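Beta-2-microglobulin (Danio rerio, PDB 4M9O) forms part of the class I major histocompatibility complex, which presents peptide antigens to the immune system. Local coordinates at residues F58-G61 and W62-H65. Numbering follows the deposited sequence.
Sequences FEKG and WQFH
Phe-58 swings its ring away from its own backbone N (chi1 178°), Phe-64 turns its CG away from its carbonyl carbon, and the two phenyl rings thereby meet on one face of a beta hairpin, near the turn that joins strands 52-59 and 63-72 of the immunoglobulin C1-type domain. They form an offset stack with centroids 4.5 Å apart and planes inclined by 21°; CD1 of Phe-58 sits over one face of the Phe-64 ring, toward its rim. Phe-64 also touches Leu-56 on strand 52-59, and Phe-32, His-33 and Pro-35 in the loop after strand 23-30, which joins the hairpin end to that loop. Cutting Phe-64 back to an alanine is likely to leave the Phe-58 ring without its stacking partner and free to turn, and to open a gap beside Pro-35.

Glu-59 and Gln-63 point to the opposite face from the phenyl rings, and there the His-65 imidazole presents its edge to the Glu-59 carboxylate, whose plane is turned steeply from the ring; NE2 of His-65 gives weak hydrogen bonds to both oxygens, the one to OE2 being 3.3 Å long. Nearer the turn, CB of Gln-63 lies over the centre of the Trp-62 indole, and Gln-63 NE2 hydrogen-bonds Ser-31 OG. The Lys-60 side chain lies beside that of Trp-62, its CB 3.9 Å from Trp-62 CD1.

The backbone closes the hairpin with a classic beta bulge, Trp-62 and Gln-63 together facing Glu-59. Glu-59 N bonds Gln-63 O at 2.7 Å. Two donors grip Glu-59 O: Gln-63 N approaches in the carbonyl plane at 2.9 Å, whereas Trp-62 N comes from above that plane, 3.2 Å from Glu-59 O with a nearly straight N-H...O angle of 172°.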
loop_
_atom_site.group_PDB
_atom_site.type_symbol
_atom_site.label_atom_id
_atom_site.label_comp_id
_atom_site.label_asym_id
_atom_site.label_seq_id
_atom_site.Cartn_x
_atom_site.Cartn_y
_atom_site.Cartn_z
ATOM N N PHE A 58 -15.362 -2.556 -6.987
ATOM C CA PHE A 58 -15.998 -3.850 -6.859
ATOM C C PHE A 58 -16.225 -4.464 -8.236
ATOM O O PHE A 58 -16.867 -3.887 -9.050
ATOM C CB PHE A 58 -17.296 -3.680 -6.107
ATOM C CG PHE A 58 -18.095 -4.931 -5.934
ATOM C CD1 PHE A 58 -17.546 -6.052 -5.426
ATOM C CD2 PHE A 58 -19.411 -4.952 -6.240
ATOM C CE1 PHE A 58 -18.269 -7.150 -5.243
ATOM C CE2 PHE A 58 -20.154 -6.090 -6.046
ATOM C CZ PHE A 58 -19.570 -7.168 -5.556
ATOM N N GLU A 59 -15.677 -5.638 -8.458
ATOM C CA GLU A 59 -15.714 -6.290 -9.739
ATOM C C GLU A 59 -16.180 -7.761 -9.774
ATOM O O GLU A 59 -15.854 -8.541 -8.940
ATOM C CB GLU A 59 -14.358 -6.134 -10.405
ATOM C CG GLU A 59 -14.260 -4.863 -11.209
ATOM C CD GLU A 59 -12.868 -4.250 -11.303
ATOM O OE1 GLU A 59 -11.873 -4.985 -11.400
ATOM O OE2 GLU A 59 -12.782 -3.011 -11.332
ATOM N N LYS A 60 -16.968 -8.081 -10.785
ATOM C CA LYS A 60 -17.444 -9.422 -11.092
ATOM C C LYS A 60 -18.286 -10.069 -9.998
ATOM O O LYS A 60 -18.231 -11.227 -9.827
ATOM C CB LYS A 60 -16.284 -10.342 -11.412
ATOM C CG LYS A 60 -15.320 -9.828 -12.428
ATOM C CD LYS A 60 -13.998 -10.582 -12.409
ATOM C CE LYS A 60 -12.903 -9.816 -11.708
ATOM N NZ LYS A 60 -11.734 -10.626 -11.422
ATOM N N GLY A 61 -19.017 -9.265 -9.258
ATOM C CA GLY A 61 -19.737 -9.665 -8.082
ATOM C C GLY A 61 -18.995 -10.298 -6.917
ATOM O O GLY A 61 -19.616 -10.890 -6.132
ATOM N N TRP A 62 -17.691 -10.149 -6.809
ATOM C CA TRP A 62 -16.951 -10.708 -5.707
ATOM C C TRP A 62 -15.698 -9.929 -5.289
ATOM O O TRP A 62 -15.285 -9.980 -4.176
ATOM C CB TRP A 62 -16.592 -12.151 -5.988
ATOM C CG TRP A 62 -15.456 -12.313 -6.842
ATOM C CD1 TRP A 62 -15.459 -12.318 -8.158
ATOM C CD2 TRP A 62 -14.125 -12.484 -6.448
ATOM N NE1 TRP A 62 -14.229 -12.481 -8.636
ATOM C CE2 TRP A 62 -13.376 -12.590 -7.589
ATOM C CE3 TRP A 62 -13.484 -12.543 -5.226
ATOM C CZ2 TRP A 62 -12.030 -12.741 -7.563
ATOM C CZ3 TRP A 62 -12.165 -12.709 -5.206
ATOM C CH2 TRP A 62 -11.439 -12.794 -6.359
ATOM N N GLN A 63 -15.069 -9.255 -6.217
ATOM C CA GLN A 63 -13.784 -8.674 -5.945
ATOM C C GLN A 63 -13.721 -7.191 -5.604
ATOM O O GLN A 63 -14.057 -6.359 -6.365
ATOM C CB GLN A 63 -12.793 -9.010 -7.033
ATOM C CG GLN A 63 -11.390 -8.741 -6.604
ATOM C CD GLN A 63 -10.407 -8.971 -7.678
ATOM O OE1 GLN A 63 -10.549 -8.467 -8.758
ATOM N NE2 GLN A 63 -9.401 -9.723 -7.388
ATOM N N PHE A 64 -13.242 -6.921 -4.433
ATOM C CA PHE A 64 -13.033 -5.588 -3.970
ATOM C C PHE A 64 -11.551 -5.235 -4.139
ATOM O O PHE A 64 -10.722 -6.040 -3.904
ATOM C CB PHE A 64 -13.457 -5.482 -2.505
ATOM C CG PHE A 64 -14.954 -5.579 -2.269
ATOM C CD1 PHE A 64 -15.768 -4.537 -2.526
ATOM C CD2 PHE A 64 -15.512 -6.691 -1.728
ATOM C CE1 PHE A 64 -17.080 -4.631 -2.301
ATOM C CE2 PHE A 64 -16.826 -6.755 -1.508
ATOM C CZ PHE A 64 -17.599 -5.745 -1.794
ATOM N N HIS A 65 -11.253 -4.022 -4.544
ATOM C CA HIS A 65 -9.900 -3.543 -4.557
ATOM C C HIS A 65 -9.711 -2.052 -4.304
ATOM O O HIS A 65 -10.537 -1.266 -4.611
ATOM C CB HIS A 65 -9.087 -4.021 -5.761
ATOM C CG HIS A 65 -9.563 -3.497 -7.060
ATOM N ND1 HIS A 65 -9.124 -2.308 -7.586
ATOM C CD2 HIS A 65 -10.445 -3.992 -7.939
ATOM C CE1 HIS A 65 -9.705 -2.102 -8.745
ATOM N NE2 HIS A 65 -10.507 -3.114 -8.986
#